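Local structure of substrate-binding protein (Synechococcus sp., 6WPN) at residues Trp165-Pro169 / Phe227-Leu231; Arg181-Phe185 / Gly235-Arg239. The protein probably binds a sugar or oligosaccharide in the periplasm as the solute-binding component of a transport system. All blocks are in the same frame, centred on the assembly; numbering follows the deposited sequence.

Contact 1: residues Trp165-Pro169 / Phe227-Leu231; sequences WDEVP and FWTDL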
loop_
_atom_site.group_PDB
_atom_site.type_symbol
_atom_site.label_atom_id
_atom_site.label_comp_id
_atom_site.label_asym_id
_atom_site.label_seq_id
_atom_site.Cartn_x
_atom_site.Cartn_y
_atom_site.Cartn_z
ATOM N N TRP A 165 -15.208 9.699 3.966
ATOM C CA TRP A 165 -14.362 10.765 4.502
ATOM C C TRP A 165 -15.162 11.970 4.997
ATOM O O TRP A 165 -14.749 12.621 5.966
ATOM C CB TRP A 165 -13.341 11.212 3.452
ATOM C CG TRP A 165 -12.218 10.241 3.232
ATOM C CD1 TRP A 165 -12.039 9.431 2.151
ATOM C CD2 TRP A 165 -11.116 9.984 4.113
ATOM N NE1 TRP A 165 -10.893 8.687 2.302
ATOM C CE2 TRP A 165 -10.308 9.007 3.498
ATOM C CE3 TRP A 165 -10.733 10.485 5.362
ATOM C CZ2 TRP A 165 -9.146 8.517 4.089
ATOM C CZ3 TRP A 165 -9.579 10.000 5.947
ATOM C CH2 TRP A 165 -8.799 9.025 5.309
ATOM N N ASP A 166 -16.294 12.293 4.366
ATOM C CA ASP A 166 -17.059 13.448 4.828
ATOM C C ASP A 166 -17.729 13.222 6.183
ATOM O O ASP A 166 -18.303 14.164 6.741
ATOM C CB ASP A 166 -18.117 13.840 3.791
ATOM C CG ASP A 166 -19.088 12.716 3.487
ATOM O OD1 ASP A 166 -19.900 12.373 4.372
ATOM O OD2 ASP A 166 -19.058 12.189 2.355
ATOM N N GLU A 167 -17.685 12.006 6.715
ATOM C CA GLU A 167 -18.161 11.720 8.058
ATOM C C GLU A 167 -17.035 11.692 9.083
ATOM O O GLU A 167 -17.305 11.549 10.280
ATOM C CB GLU A 167 -18.926 10.394 8.068
ATOM C CG GLU A 167 -20.240 10.463 7.311
ATOM C CD GLU A 167 -20.851 9.101 7.061
ATOM O OE1 GLU A 167 -20.257 8.096 7.501
ATOM O OE2 GLU A 167 -21.933 9.037 6.431
ATOM N N VAL A 168 -15.787 11.825 8.643
ATOM C CA VAL A 168 -14.621 11.773 9.525
ATOM C C VAL A 168 -14.570 12.957 10.488
ATOM O O VAL A 168 -14.302 12.742 11.680
ATOM C CB VAL A 168 -13.316 11.676 8.717
ATOM C CG1 VAL A 168 -12.121 11.937 9.619
ATOM C CG2 VAL A 168 -13.184 10.303 8.088
ATOM N N PRO A 169 -14.795 14.208 10.055
ATOM C CA PRO A 169 -14.702 15.319 11.025
ATOM C C PRO A 169 -15.648 15.180 12.207
ATOM O O PRO A 169 -15.202 15.262 13.357
ATOM C CB PRO A 169 -15.017 16.553 10.169
ATOM C CG PRO A 169 -14.583 16.174 8.809
ATOM C CD PRO A 169 -14.968 14.723 8.682
ATOM N N PHE A 227 -9.612 20.324 4.123
ATOM C CA PHE A 227 -10.056 19.224 4.969
ATOM C C PHE A 227 -8.986 18.851 5.986
ATOM O O PHE A 227 -9.235 18.837 7.197
ATOM C CB PHE A 227 -10.420 18.021 4.093
ATOM C CG PHE A 227 -10.864 16.800 4.861
ATOM C CD1 PHE A 227 -9.949 15.822 5.224
ATOM C CD2 PHE A 227 -12.200 16.617 5.192
ATOM C CE1 PHE A 227 -10.351 14.693 5.919
ATOM C CE2 PHE A 227 -12.614 15.487 5.883
ATOM C CZ PHE A 227 -11.687 14.522 6.249
ATOM N N TRP A 228 -7.773 18.575 5.506
ATOM C CA TRP A 228 -6.707 18.121 6.391
ATOM C C TRP A 228 -6.147 19.262 7.227
ATOM O O TRP A 228 -5.788 19.065 8.393
ATOM C CB TRP A 228 -5.614 17.453 5.565
ATOM C CG TRP A 228 -6.087 16.163 4.993
ATOM C CD1 TRP A 228 -6.380 15.897 3.689
ATOM C CD2 TRP A 228 -6.351 14.961 5.717
ATOM N NE1 TRP A 228 -6.804 14.596 3.553
ATOM C CE2 TRP A 228 -6.794 14.000 4.786
ATOM C CE3 TRP A 228 -6.257 14.602 7.067
ATOM C CZ2 TRP A 228 -7.132 12.705 5.160
ATOM C CZ3 TRP A 228 -6.595 13.317 7.433
ATOM C CH2 TRP A 228 -7.026 12.384 6.485
ATOM N N THR A 229 -6.070 20.466 6.657
ATOM C CA THR A 229 -5.601 21.613 7.424
ATOM C C THR A 229 -6.514 21.876 8.616
ATOM O O THR A 229 -6.049 22.016 9.753
ATOM C CB THR A 229 -5.530 22.849 6.529
ATOM O OG1 THR A 229 -4.607 22.612 5.460
ATOM C CG2 THR A 229 -5.072 24.063 7.332
ATOM N N ASP A 230 -7.827 21.912 8.374
ATOM C CA ASP A 230 -8.779 22.219 9.437
ATOM C C ASP A 230 -8.804 21.127 10.503
ATOM O O ASP A 230 -8.934 21.422 11.696
ATOM C CB ASP A 230 -10.175 22.416 8.843
ATOM C CG ASP A 230 -10.261 23.635 7.939
ATOM O OD1 ASP A 230 -9.446 24.570 8.105
ATOM O OD2 ASP A 230 -11.152 23.662 7.060
ATOM N N LEU A 231 -8.680 19.863 10.102
ATOM C CA LEU A 231 -8.631 18.788 11.088
ATOM C C LEU A 231 -7.455 18.979 12.039
ATOM O O LEU A 231 -7.605 18.875 13.262
ATOM C CB LEU A 231 -8.544 17.430 10.391
ATOM C CG LEU A 231 -9.828 16.830 9.814
ATOM C CD1 LEU A 231 -9.552 15.444 9.265
ATOM C CD2 LEU A 231 -10.922 16.773 10.853
#
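The ring of Phe227 fills a shallow hollow formed by three residues of the 165-169 turn: its CE2 and CZ atoms meet the carbonyl oxygen of Trp165 and the ring of Pro169, and Val168 CB closes the hollow beside CZ. Its torsion explains the reach: CG opposite the backbone N (chi1 179°) places the ring against the turn. Phe227 CE2 lies 3.6 Å from Pro169 CG, the two side chains crossing at about a right angle, while Val168 CB approaches the aromatic edge near its plane, 4.1 Å from CZ. Trp165 O, 3.6 Å from Phe227 CE2, is already the acceptor for Val168 N at 3.0 Å, a bond that closes the 3-10 turn leading into helix 168-179. The contact thus joins the start of one helix to the flank of another in the solute-binding protein fold, about 22 Å from the centre of the chain. Beside Phe227, the Trp228 indole forms a second bump. It presents an edge to the face of Trp165 in an offset edge-to-face pair, six-membered centroids 5.5 Å apart and planes at 69°, with Trp165 CZ3 reaching to 3.5 Å from Trp228 CH2. Phe227 CD1 sits over the centre of one Trp228 face, so the two bumps are packed against each other. The buried Trp165 NE1 is satisfied by Gln202 OE1. One turn along helix 219-233, Leu231 adds a smaller knob, its CD2 resting 4.1 Å from Pro169 CA.

Contact 2: residues Arg181-Phe185 / Gly235-Arg239; sequences RYGLF and GLLPR
The Tyr182 torsion (chi1 -70°, CG opposite the carbonyl carbon) sets its ring against Pro238, whereas Phe185, with CG opposite the backbone N (chi1 -172°), brings its ring to the same proline from another direction. The 235-239 segment begins in a Schellman motif that ends helix 219-233: Gly235, at positive phi, is its C-prime residue, Leu236 N bonds to Leu231 O and Gly235 N to Tyr232 O. Beyond this helix end the chain runs past the loop that links helices 168-179 and 195-202. Pro238 CG lies over one face of Tyr182, 3.9 Å from the ring centroid and 25° off its normal, which meets the geometry of a CH-pi contact. Pro238 CA lies over the same face, 3.6 Å above the plane and also off centre, so the pyrrolidine lies along the aromatic ring, the two side chains running in opposite directions. Tyr182 CD1 also comes within 3.4 Å of Leu236 O, which sits at the ring edge near its plane. Arg176 of helix 168-179 makes a cation-pi contact with Tyr182 and donates from NE to Gly235 O, tying the tyrosine and the helix end to one guanidinium group. Phe185 CD2 reaches Pro238 CG at 3.6 Å, and its ring is packed further by Ala249 and Leu252 of helix 246-254. Leu184 crosses Leu237 obliquely at methyl level, the two CD2 atoms 3.6 Å apart. Alongside this pair, Pro238 CD comes to 3.4 Å from Leu184 O.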
loop_
_atom_site.group_PDB
_atom_site.type_symbol
_atom_site.label_atom_id
_atom_site.label_comp_id
_atom_site.label_asym_id
_atom_site.label_seq_id
_atom_site.Cartn_x
_atom_site.Cartn_y
_atom_site.Cartn_z
ATOM N N ARG A 181 -8.963 10.889 23.329
ATOM C CA ARG A 181 -8.125 10.148 22.406
ATOM C C ARG A 181 -8.367 10.653 20.987
ATOM O O ARG A 181 -9.174 11.552 20.749
ATOM C CB ARG A 181 -8.405 8.649 22.520
ATOM C CG ARG A 181 -7.611 7.922 23.598
ATOM C CD ARG A 181 -7.919 8.425 24.995
ATOM N NE ARG A 181 -7.190 7.682 26.015
ATOM C CZ ARG A 181 -7.223 7.956 27.317
ATOM N NH1 ARG A 181 -7.939 8.982 27.764
ATOM N NH2 ARG A 181 -6.534 7.210 28.170
ATOM N N TYR A 182 -7.653 10.079 20.029
ATOM C CA TYR A 182 -7.706 10.530 18.646
ATOM C C TYR A 182 -8.494 9.556 17.780
ATOM O O TYR A 182 -8.399 8.336 17.949
ATOM C CB TYR A 182 -6.283 10.724 18.108
ATOM C CG TYR A 182 -5.607 11.915 18.748
ATOM C CD1 TYR A 182 -5.839 13.202 18.281
ATOM C CD2 TYR A 182 -4.779 11.757 19.857
ATOM C CE1 TYR A 182 -5.239 14.298 18.878
ATOM C CE2 TYR A 182 -4.173 12.849 20.462
ATOM C CZ TYR A 182 -4.411 14.115 19.966
ATOM O OH TYR A 182 -3.822 15.210 20.552
ATOM N N GLY A 183 -9.259 10.108 16.833
ATOM C CA GLY A 183 -10.094 9.283 15.980
ATOM C C GLY A 183 -9.344 8.573 14.875
ATOM O O GLY A 183 -9.728 7.467 14.480
ATOM N N LEU A 184 -8.293 9.192 14.341
ATOM C CA LEU A 184 -7.533 8.592 13.251
ATOM C C LEU A 184 -6.142 9.215 13.208
ATOM O O LEU A 184 -5.846 10.180 13.916
ATOM C CB LEU A 184 -8.253 8.756 11.908
ATOM C CG LEU A 184 -8.226 10.144 11.271
ATOM C CD1 LEU A 184 -8.630 10.054 9.807
ATOM C CD2 LEU A 184 -9.134 11.121 12.028
ATOM N N PHE A 185 -5.291 8.643 12.356
ATOM C CA PHE A 185 -3.894 9.060 12.249
ATOM C C PHE A 185 -3.478 8.868 10.799
ATOM O O PHE A 185 -3.284 7.732 10.362
ATOM C CB PHE A 185 -3.005 8.231 13.183
ATOM C CG PHE A 185 -1.578 8.709 13.271
ATOM C CD1 PHE A 185 -0.708 8.584 12.199
ATOM C CD2 PHE A 185 -1.098 9.246 14.453
ATOM C CE1 PHE A 185 0.598 9.015 12.290
ATOM C CE2 PHE A 185 0.212 9.676 14.554
ATOM C CZ PHE A 185 1.063 9.563 13.471
ATOM N N GLY A 235 -7.199 20.577 16.589
ATOM C CA GLY A 235 -6.803 19.639 17.621
ATOM C C GLY A 235 -7.377 18.252 17.469
ATOM O O GLY A 235 -7.343 17.466 18.421
ATOM N N LEU A 236 -7.879 17.916 16.280
ATOM C CA LEU A 236 -8.529 16.636 16.044
ATOM C C LEU A 236 -7.562 15.547 15.620
ATOM O O LEU A 236 -7.870 14.362 15.794
ATOM C CB LEU A 236 -9.611 16.794 14.975
ATOM C CG LEU A 236 -10.686 17.820 15.337
ATOM C CD1 LEU A 236 -11.768 17.863 14.270
ATOM C CD2 LEU A 236 -11.278 17.532 16.706
ATOM N N LEU A 237 -6.425 15.914 15.064
ATOM C CA LEU A 237 -5.412 14.940 14.705
ATOM C C LEU A 237 -4.262 14.984 15.698
ATOM O O LEU A 237 -3.980 16.036 16.278
ATOM C CB LEU A 237 -4.876 15.206 13.301
ATOM C CG LEU A 237 -5.888 14.962 12.190
ATOM C CD1 LEU A 237 -5.246 15.221 10.836
ATOM C CD2 LEU A 237 -6.417 13.538 12.287
ATOM N N PRO A 238 -3.590 13.857 15.921
ATOM C CA PRO A 238 -2.391 13.876 16.770
ATOM C C PRO A 238 -1.369 14.852 16.207
ATOM O O PRO A 238 -1.202 14.970 14.991
ATOM C CB PRO A 238 -1.886 12.431 16.711
ATOM C CG PRO A 238 -3.080 11.616 16.298
ATOM C CD PRO A 238 -3.879 12.512 15.391
ATOM N N ARG A 239 -0.696 15.576 17.100
ATOM C CA ARG A 239 0.228 16.600 16.631
ATOM C C ARG A 239 1.390 16.002 15.849
ATOM O O ARG A 239 1.956 16.671 14.979
ATOM C CB ARG A 239 0.763 17.420 17.802
ATOM C CG ARG A 239 -0.218 18.403 18.388
ATOM C CD ARG A 239 0.442 19.121 19.545
ATOM N NE ARG A 239 -0.421 20.109 20.179
ATOM C CZ ARG A 239 -0.132 20.716 21.325
ATOM N NH1 ARG A 239 -0.969 21.609 21.836
ATOM N NH2 ARG A 239 0.995 20.423 21.963
#

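Contacts 1 and 2 have centres 11 Å apart, on the same side of the chain's centre, and their segments alternate along the sequence: 165-169, 181-185, 227-231, 235-239. Helix 168-179 starts in contact 1 and leads toward the 181-185 loop; helix 219-233 carries 227-231 and ends just before 235-239. Two helices, with helix 195-202 between them in sequence, and the loops that follow them are therefore joined twice, first at the helices and then at the loops. The two sites also touch directly: Trp165 CZ3 lies 4.0 Å from Leu184 CD1, and Val168 CG1 3.9 Å from Leu184 CD2. These packing contacts are consistent with one continuous, mainly apolar layer within the solute-binding family region.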